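Local coordinates for protein beta-methylmalyl-CoA dehydratase (Chloroflexus aurantiacus, PDB 4E3E) that catalyses the reversible dehydration of (2R,3S)-beta-methylmalyl-CoA to mesaconyl-CoA, a step of the glyoxylate assimilation cycle, at residues R311-A316 with V339-Y344; S276-N281 with G332-A337; L174-T179 with M299-R304. One frame throughout, in Å; residues are numbered along the deposited sequence.

Burial and chemistry change together across these three contacts. Contact 1 is the core case: two neighbouring antiparallel strands of the hot dog sheet, joined by backbone bonds, with one face rich in salt bridges and the other mainly apolar. Contact 2 lies at the surface, where strand 270-278 runs out into a loop and meets the loop leading to strand 338-349; it relies on a methyl-on-ring contact and a water. It touches contact 1 directly, Y334 OH lying 2.5 Å from D341 OD2, a probable hydrogen bond. Contact 3, partly buried and about 22 Å from contact 1 between centres, pins a long loop to the turn after strand 288-300 through one arginine on backbone carbonyls and an apolar cluster round I301.

Contact 1: residues R311-A316 with V339-Y344; sequences RVRTVA and VLDFDY
R311 takes hold of D343 side-on, NE giving a nearly straight bond to OD1 (2.9 Å) and NH2 one to OD2 (2.8 Å), with the guanidinium and carboxylate planes 33° apart. The neighbouring pair is turned more steeply: R313 bends at its third torsion and brings NH1 in its own plane to the syn lone pair of D341 OD1 (2.8 Å), the two planes now 70° apart. A water bridges R313 NH2 to D343 OD2, while D341 OD2 is taken by the hydroxyls of Y334 and Y327. On the other face, Y344 lies beside V312, whose CB sits over the ring in a CH-pi contact (4.2 Å to the centroid). Y344 CG stands between backbone N and carbonyl carbon (chi1 58°), which swings the ring across onto strand 311-316 and brings OH to T314 OG1 at 2.6 Å. At the far end a classic beta bulge sets V339 and L340 together opposite A316, whose O accepts from V339 N (2.9 Å). These antiparallel strands are flanked by 288-300 and 270-278, and helix 250-265 packs on A316, L340 and F342 in the manner of a hot dog fold.

Contact 2: residues S276-N281 with G332-A337; sequences SGRHTN and GNYDPA
T280 and Y334 make the main apolar contact here, a tight, well-centred CH-pi interaction: T280 CG2 stands 3.3 Å from the centroid of the Y334 ring, only 9° off the normal, so that the methyl is centred on the face. The torsion of T280 serves both ends of its side chain. With OG1 between backbone N and carbonyl carbon (chi1 51°), the methyl is left to meet the ring while the hydroxyl bonds to V338 O, outside the two segments.

Polar proximity is the second kind. Y334 OH lies over one face of the R278 guanidinium, 3.1 Å from NE, with ring and guanidinium planes steeply inclined, 72° apart. Because the oxygen sits above the plane, where no N-H points, this is a close polar approach and not a hydrogen bond; the hydroxyl bonds instead to D341 OD2, a residue of strand 338-349.

Water supplies the third kind. N281 ND2 donates to a water at 3.0 Å, and the water donates to Y334 O at 2.9 Å, while ND2 also bonds to V338 O. Within the loop, D335 OD2 accepts from A337 N at 2.8 Å, closing an Asx turn, and its OD1 is bonded to H323.

The guanidinium would tend to stabilise negative charge on the tyrosine oxygen, whereas the D341 carboxylate would tend to oppose it. The end of strand 270-278 and the 332-337 loop thus meet chiefly through a methyl on a ring, a guanidinium face under a hydroxyl and one water, while the direct hydrogen bonds of the T280 and Y334 hydroxyls run to V338 and D341.

Contact 3: residues L174-T179 with M299-R304; sequences LTVPYT and MAIPGR
R304 reaches across to the 174-179 loop and gives two of its nitrogens to backbone carbonyls. NH2 donates to Y178 O at 2.9 Å along a fairly straight path (163°), and the carbonyl oxygen lies almost exactly in the guanidinium plane. NH1 gives a second, weak bond to V176 O at 3.3 Å, also at the guanidinium edge. NH2 has a further partner in D306, with which it forms a salt bridge, so a single nitrogen serves both a carboxylate and a loop carbonyl. Two carbonyl groups of a chain section without regular structure thereby gain donors from a side chain where a sheet would have used main-chain N-H groups.

The arginine can do this because its chain is folded, turning at both the second and third torsions (-76° and -62°), which brings the guanidinium over V176. There V176 CG1 rests on one face, 3.3 Å from NH1, while the edge remains available to the carbonyls.

R304 is the last residue of a type II beta turn, I301 to R304, in which R304 N is bonded to I301 O at 3.1 Å and G303 supplies the positive phi. This turn follows strand 288-300 and leads towards strand 307-318, its neighbour in the antiparallel sheet of the hot dog fold.

I301, at the start of the turn, provides the apolar half of the contact. Its two branches divide the work: CG2 meets V176 CG2 at 3.8 Å, and CD1 meets L174 CD1 at 4.0 Å, the leucine and isoleucine crossing at about a right angle. L174 also packs on A272 and A273 of strand 270-278. The hydroxyl of Y178 is bonded to S270 OG.

Contact 1: residues R311-A316 with V339-Y344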
loop_
_atom_site.group_PDB
_atom_site.type_symbol
_atom_site.label_atom_id
_atom_site.label_comp_id
_atom_site.label_asym_id
_atom_site.label_seq_id
_atom_site.Cartn_x
_atom_site.Cartn_y
_atom_site.Cartn_z
ATOM N N ARG A 311 27.400 0.871 18.137
ATOM C CA ARG A 311 27.594 -0.065 17.051
ATOM C C ARG A 311 26.807 -1.303 17.436
ATOM O O ARG A 311 27.024 -1.872 18.510
ATOM C CB ARG A 311 29.073 -0.394 16.826
ATOM C CG ARG A 311 29.302 -1.299 15.610
ATOM C CD ARG A 311 30.777 -1.602 15.373
ATOM N NE ARG A 311 30.973 -2.361 14.131
ATOM C CZ ARG A 311 32.153 -2.571 13.547
ATOM N NH1 ARG A 311 33.270 -2.083 14.080
ATOM N NH2 ARG A 311 32.222 -3.269 12.423
ATOM N N VAL A 312 25.874 -1.692 16.570
ATOM C CA VAL A 312 24.922 -2.752 16.873
ATOM C C VAL A 312 25.039 -3.851 15.833
ATOM O O VAL A 312 25.173 -3.565 14.638
ATOM C CB VAL A 312 23.472 -2.203 16.888
ATOM C CG1 VAL A 312 22.440 -3.303 17.199
ATOM C CG2 VAL A 312 23.338 -1.033 17.867
ATOM N N ARG A 313 25.009 -5.101 16.293
ATOM C CA ARG A 313 24.747 -6.228 15.412
ATOM C C ARG A 313 23.315 -6.688 15.648
ATOM O O ARG A 313 22.959 -7.063 16.771
ATOM C CB ARG A 313 25.692 -7.402 15.684
ATOM C CG ARG A 313 25.474 -8.576 14.727
ATOM C CD ARG A 313 26.275 -9.850 15.085
ATOM N NE ARG A 313 27.691 -9.573 15.349
ATOM C CZ ARG A 313 28.593 -9.216 14.432
ATOM N NH1 ARG A 313 28.261 -9.090 13.146
ATOM N NH2 ARG A 313 29.842 -8.970 14.811
ATOM N N THR A 314 22.492 -6.660 14.600
ATOM C CA THR A 314 21.186 -7.310 14.682
ATOM C C THR A 314 21.205 -8.555 13.818
ATOM O O THR A 314 21.576 -8.512 12.641
ATOM C CB THR A 314 20.046 -6.371 14.296
ATOM O OG1 THR A 314 20.092 -5.199 15.146
ATOM C CG2 THR A 314 18.700 -7.065 14.455
ATOM N N VAL A 315 20.807 -9.666 14.412
ATOM C CA VAL A 315 20.767 -10.946 13.722
ATOM C C VAL A 315 19.302 -11.334 13.549
ATOM O O VAL A 315 18.554 -11.362 14.530
ATOM C CB VAL A 315 21.483 -12.026 14.565
ATOM C CG1 VAL A 315 21.385 -13.387 13.897
ATOM C CG2 VAL A 315 22.943 -11.641 14.777
ATOM N N ALA A 316 18.884 -11.607 12.309
ATOM C CA ALA A 316 17.518 -12.082 12.063
ATOM C C ALA A 316 17.527 -13.589 11.853
ATOM O O ALA A 316 18.428 -14.143 11.203
ATOM C CB ALA A 316 16.870 -11.372 10.873
ATOM N N VAL A 339 19.332 -15.688 8.963
ATOM C CA VAL A 339 19.129 -15.183 7.597
ATOM C C VAL A 339 19.811 -13.841 7.364
ATOM O O VAL A 339 20.046 -13.451 6.210
ATOM C CB VAL A 339 17.625 -15.100 7.197
ATOM C CG1 VAL A 339 16.999 -16.508 7.137
ATOM C CG2 VAL A 339 16.849 -14.146 8.115
ATOM N N LEU A 340 20.140 -13.154 8.454
ATOM C CA LEU A 340 20.731 -11.819 8.364
ATOM C C LEU A 340 21.716 -11.611 9.496
ATOM O O LEU A 340 21.396 -11.896 10.648
ATOM C CB LEU A 340 19.652 -10.753 8.469
ATOM C CG LEU A 340 20.190 -9.316 8.366
ATOM C CD1 LEU A 340 20.700 -9.065 6.947
ATOM C CD2 LEU A 340 19.135 -8.287 8.790
ATOM N N ASP A 341 22.908 -11.127 9.162
ATOM C CA ASP A 341 23.867 -10.648 10.148
ATOM C C ASP A 341 24.189 -9.211 9.757
ATOM O O ASP A 341 24.930 -8.981 8.806
ATOM C CB ASP A 341 25.127 -11.528 10.135
ATOM C CG ASP A 341 26.172 -11.089 11.153
ATOM O OD1 ASP A 341 25.960 -10.063 11.852
ATOM O OD2 ASP A 341 27.218 -11.765 11.243
ATOM N N PHE A 342 23.628 -8.251 10.488
ATOM C CA PHE A 342 23.623 -6.841 10.076
ATOM C C PHE A 342 24.342 -6.013 11.134
ATOM O O PHE A 342 23.956 -6.032 12.297
ATOM C CB PHE A 342 22.160 -6.372 9.899
ATOM C CG PHE A 342 22.003 -4.966 9.355
ATOM C CD1 PHE A 342 22.561 -4.595 8.133
ATOM C CD2 PHE A 342 21.236 -4.017 10.051
ATOM C CE1 PHE A 342 22.397 -3.294 7.638
ATOM C CE2 PHE A 342 21.066 -2.714 9.558
ATOM C CZ PHE A 342 21.653 -2.361 8.351
ATOM N N ASP A 343 25.386 -5.291 10.729
ATOM C CA ASP A 343 26.267 -4.585 11.650
ATOM C C ASP A 343 26.207 -3.122 11.234
ATOM O O ASP A 343 26.578 -2.770 10.116
ATOM C CB ASP A 343 27.694 -5.190 11.510
ATOM C CG ASP A 343 28.813 -4.358 12.171
ATOM O OD1 ASP A 343 28.619 -3.246 12.740
ATOM O OD2 ASP A 343 29.954 -4.847 12.106
ATOM N N TYR A 344 25.724 -2.267 12.129
ATOM C CA TYR A 344 25.430 -0.897 11.775
ATOM C C TYR A 344 25.600 -0.021 12.994
ATOM O O TYR A 344 25.846 -0.511 14.105
ATOM C CB TYR A 344 24.001 -0.773 11.194
ATOM C CG TYR A 344 22.900 -1.248 12.129
ATOM C CD1 TYR A 344 22.786 -2.602 12.472
ATOM C CD2 TYR A 344 21.985 -0.342 12.695
ATOM C CE1 TYR A 344 21.792 -3.050 13.331
ATOM C CE2 TYR A 344 20.983 -0.785 13.563
ATOM C CZ TYR A 344 20.891 -2.151 13.872
ATOM O OH TYR A 344 19.904 -2.613 14.730
HETATM O O HOH W 1 31.440 -6.777 13.204
#

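Contact 2: residues S276-N281 with G332-A337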
loop_
_atom_site.group_PDB
_atom_site.type_symbol
_atom_site.label_atom_id
_atom_site.label_comp_id
_atom_site.label_asym_id
_atom_site.label_seq_id
_atom_site.Cartn_x
_atom_site.Cartn_y
_atom_site.Cartn_z
ATOM N N SER A 276 28.515 -3.589 7.925
ATOM C CA SER A 276 28.536 -4.812 7.128
ATOM C C SER A 276 27.167 -5.446 7.195
ATOM O O SER A 276 26.344 -5.078 8.043
ATOM C CB SER A 276 29.632 -5.779 7.591
ATOM O OG SER A 276 29.291 -6.349 8.832
ATOM N N GLY A 277 26.922 -6.386 6.290
ATOM C CA GLY A 277 25.623 -7.012 6.164
ATOM C C GLY A 277 25.825 -8.268 5.365
ATOM O O GLY A 277 26.401 -8.235 4.273
ATOM N N ARG A 278 25.377 -9.379 5.922
ATOM C CA ARG A 278 25.416 -10.655 5.236
ATOM C C ARG A 278 24.026 -11.266 5.252
ATOM O O ARG A 278 23.418 -11.400 6.322
ATOM C CB ARG A 278 26.389 -11.605 5.918
ATOM C CG ARG A 278 27.768 -11.645 5.281
ATOM C CD ARG A 278 28.762 -12.463 6.098
ATOM N NE ARG A 278 29.019 -11.749 7.353
ATOM C CZ ARG A 278 30.136 -11.807 8.074
ATOM N NH1 ARG A 278 31.165 -12.558 7.691
ATOM N NH2 ARG A 278 30.218 -11.101 9.197
ATOM N N HIS A 279 23.526 -11.611 4.066
ATOM C CA HIS A 279 22.289 -12.383 3.932
ATOM C C HIS A 279 22.687 -13.818 3.929
ATOM O O HIS A 279 22.973 -14.374 2.887
ATOM C CB HIS A 279 21.541 -11.988 2.661
ATOM C CG HIS A 279 21.328 -10.502 2.549
ATOM N ND1 HIS A 279 20.405 -9.847 3.284
ATOM C CD2 HIS A 279 22.006 -9.532 1.817
ATOM C CE1 HIS A 279 20.471 -8.528 3.018
ATOM N NE2 HIS A 279 21.445 -8.334 2.116
ATOM N N THR A 280 22.718 -14.409 5.120
ATOM C CA THR A 280 23.399 -15.680 5.362
ATOM C C THR A 280 22.658 -16.890 4.815
ATOM O O THR A 280 23.275 -17.882 4.452
ATOM C CB THR A 280 23.652 -15.873 6.872
ATOM O OG1 THR A 280 22.427 -15.670 7.576
ATOM C CG2 THR A 280 24.656 -14.830 7.385
ATOM N N ASN A 281 21.333 -16.819 4.799
ATOM C CA ASN A 281 20.477 -17.831 4.189
ATOM C C ASN A 281 19.305 -17.105 3.538
ATOM O O ASN A 281 18.969 -15.988 3.957
ATOM C CB ASN A 281 19.981 -18.853 5.234
ATOM C CG ASN A 281 21.080 -19.790 5.696
ATOM O OD1 ASN A 281 21.576 -20.611 4.924
ATOM N ND2 ASN A 281 21.467 -19.676 6.960
ATOM N N GLY A 332 32.283 -21.117 12.747
ATOM C CA GLY A 332 32.341 -20.069 11.735
ATOM C C GLY A 332 31.122 -20.096 10.835
ATOM O O GLY A 332 30.717 -19.060 10.294
ATOM N N ASN A 333 30.548 -21.290 10.669
ATOM C CA ASN A 333 29.324 -21.477 9.891
ATOM C C ASN A 333 28.126 -20.962 10.659
ATOM O O ASN A 333 27.924 -21.292 11.837
ATOM C CB ASN A 333 29.088 -22.953 9.528
ATOM C CG ASN A 333 30.255 -23.580 8.807
ATOM O OD1 ASN A 333 30.774 -24.627 9.225
ATOM N ND2 ASN A 333 30.663 -22.976 7.701
ATOM N N TYR A 334 27.336 -20.143 9.981
ATOM C CA TYR A 334 26.098 -19.637 10.536
ATOM C C TYR A 334 25.123 -20.760 10.783
ATOM O O TYR A 334 25.037 -21.691 9.989
ATOM C CB TYR A 334 25.476 -18.638 9.582
ATOM C CG TYR A 334 26.171 -17.301 9.591
ATOM C CD1 TYR A 334 25.913 -16.373 10.602
ATOM C CD2 TYR A 334 27.088 -16.959 8.599
ATOM C CE1 TYR A 334 26.543 -15.148 10.625
ATOM C CE2 TYR A 334 27.717 -15.707 8.612
ATOM C CZ TYR A 334 27.441 -14.818 9.631
ATOM O OH TYR A 334 28.043 -13.579 9.658
ATOM N N ASP A 335 24.410 -20.665 11.902
ATOM C CA ASP A 335 23.272 -21.526 12.211
ATOM C C ASP A 335 22.294 -21.506 11.026
ATOM O O ASP A 335 22.047 -20.435 10.468
ATOM C CB ASP A 335 22.607 -20.993 13.486
ATOM C CG ASP A 335 21.483 -21.874 13.985
ATOM O OD1 ASP A 335 21.678 -22.553 15.013
ATOM O OD2 ASP A 335 20.403 -21.884 13.357
ATOM N N PRO A 336 21.743 -22.684 10.633
ATOM C CA PRO A 336 20.848 -22.726 9.468
ATOM C C PRO A 336 19.658 -21.770 9.597
ATOM O O PRO A 336 19.089 -21.367 8.581
ATOM C CB PRO A 336 20.361 -24.189 9.419
ATOM C CG PRO A 336 20.888 -24.866 10.648
ATOM C CD PRO A 336 22.024 -24.027 11.169
ATOM N N ALA A 337 19.303 -21.400 10.829
ATOM C CA ALA A 337 18.150 -20.530 11.085
ATOM C C ALA A 337 18.435 -19.041 10.860
ATOM O O ALA A 337 17.495 -18.241 10.729
ATOM C CB ALA A 337 17.615 -20.763 12.497
HETATM O O HOH W 2 23.781 -21.510 7.371
#

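Contact 3: residues L174-T179 with M299-R304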
loop_
_atom_site.group_PDB
_atom_site.type_symbol
_atom_site.label_atom_id
_atom_site.label_comp_id
_atom_site.label_asym_id
_atom_site.label_seq_id
_atom_site.Cartn_x
_atom_site.Cartn_y
_atom_site.Cartn_z
ATOM N N LEU A 174 30.394 10.265 10.780
ATOM C CA LEU A 174 28.938 10.190 10.937
ATOM C C LEU A 174 28.290 11.561 10.883
ATOM O O LEU A 174 28.769 12.490 11.504
ATOM C CB LEU A 174 28.565 9.528 12.261
ATOM C CG LEU A 174 29.068 8.102 12.518
ATOM C CD1 LEU A 174 28.563 7.599 13.859
ATOM C CD2 LEU A 174 28.627 7.159 11.423
ATOM N N THR A 175 27.192 11.671 10.143
ATOM C CA THR A 175 26.355 12.873 10.163
ATOM C C THR A 175 25.401 12.780 11.352
ATOM O O THR A 175 24.773 11.740 11.563
ATOM C CB THR A 175 25.571 13.028 8.843
ATOM O OG1 THR A 175 26.497 13.237 7.775
ATOM C CG2 THR A 175 24.616 14.209 8.890
ATOM N N VAL A 176 25.317 13.855 12.136
ATOM C CA VAL A 176 24.428 13.922 13.305
ATOM C C VAL A 176 23.523 15.137 13.091
ATOM O O VAL A 176 23.804 16.223 13.603
ATOM C CB VAL A 176 25.220 14.042 14.636
ATOM C CG1 VAL A 176 24.282 14.016 15.837
ATOM C CG2 VAL A 176 26.254 12.932 14.756
ATOM N N PRO A 177 22.436 14.952 12.320
ATOM C CA PRO A 177 21.678 16.059 11.719
ATOM C C PRO A 177 20.633 16.685 12.621
ATOM O O PRO A 177 19.964 17.625 12.213
ATOM C CB PRO A 177 20.968 15.385 10.551
ATOM C CG PRO A 177 20.779 13.950 10.996
ATOM C CD PRO A 177 21.864 13.633 11.976
ATOM N N TYR A 178 20.473 16.152 13.823
ATOM C CA TYR A 178 19.519 16.723 14.767
ATOM C C TYR A 178 20.162 16.908 16.134
ATOM O O TYR A 178 21.298 16.482 16.356
ATOM C CB TYR A 178 18.251 15.871 14.838
ATOM C CG TYR A 178 18.494 14.389 14.974
ATOM C CD1 TYR A 178 18.738 13.820 16.216
ATOM C CD2 TYR A 178 18.466 13.547 13.856
ATOM C CE1 TYR A 178 18.954 12.451 16.347
ATOM C CE2 TYR A 178 18.682 12.182 13.975
ATOM C CZ TYR A 178 18.926 11.637 15.225
ATOM O OH TYR A 178 19.133 10.273 15.364
ATOM N N THR A 179 19.441 17.565 17.037
ATOM C CA THR A 179 19.965 17.907 18.349
ATOM C C THR A 179 18.943 17.549 19.405
ATOM O O THR A 179 17.748 17.754 19.208
ATOM C CB THR A 179 20.233 19.416 18.452
ATOM O OG1 THR A 179 21.096 19.808 17.382
ATOM C CG2 THR A 179 20.903 19.751 19.778
HETATM N N MSE A 299 30.343 4.514 21.447
HETATM C CA MSE A 299 31.337 5.511 21.050
HETATM C C MSE A 299 30.766 6.889 21.265
HETATM O O MSE A 299 29.583 7.127 20.973
HETATM C CB MSE A 299 31.746 5.282 19.574
HETATM C CG MSE A 299 31.582 3.808 19.136
HETATM SE SE MSE A 299 31.693 3.506 17.185
HETATM C CE MSE A 299 32.761 1.843 17.064
ATOM N N ALA A 300 31.586 7.800 21.795
ATOM C CA ALA A 300 31.231 9.214 21.881
ATOM C C ALA A 300 31.270 9.836 20.487
ATOM O O ALA A 300 32.050 9.404 19.628
ATOM C CB ALA A 300 32.203 9.958 22.797
ATOM N N ILE A 301 30.440 10.854 20.272
ATOM C CA ILE A 301 30.456 11.597 19.028
ATOM C C ILE A 301 31.318 12.815 19.292
ATOM O O ILE A 301 31.033 13.571 20.232
ATOM C CB ILE A 301 29.035 12.026 18.570
ATOM C CG1 ILE A 301 28.129 10.799 18.318
ATOM C CG2 ILE A 301 29.113 12.898 17.319
ATOM C CD1 ILE A 301 28.396 10.088 17.015
ATOM N N PRO A 302 32.382 13.000 18.482
ATOM C CA PRO A 302 33.272 14.147 18.637
ATOM C C PRO A 302 32.489 15.446 18.630
ATOM O O PRO A 302 31.670 15.666 17.735
ATOM C CB PRO A 302 34.181 14.065 17.402
ATOM C CG PRO A 302 34.155 12.636 17.003
ATOM C CD PRO A 302 32.800 12.114 17.378
ATOM N N GLY A 303 32.732 16.285 19.632
ATOM C CA GLY A 303 32.124 17.612 19.713
ATOM C C GLY A 303 30.707 17.654 20.272
ATOM O O GLY A 303 30.130 18.743 20.393
ATOM N N ARG A 304 30.147 16.489 20.622
ATOM C CA ARG A 304 28.738 16.380 21.060
ATOM C C ARG A 304 28.600 15.584 22.353
ATOM O O ARG A 304 29.245 14.551 22.514
ATOM C CB ARG A 304 27.872 15.676 19.994
ATOM C CG ARG A 304 27.982 16.212 18.577
ATOM C CD ARG A 304 27.223 17.509 18.419
ATOM N NE ARG A 304 25.793 17.333 18.657
ATOM C CZ ARG A 304 24.888 17.168 17.699
ATOM N NH1 ARG A 304 25.261 17.164 16.421
ATOM N NH2 ARG A 304 23.607 17.038 18.020
#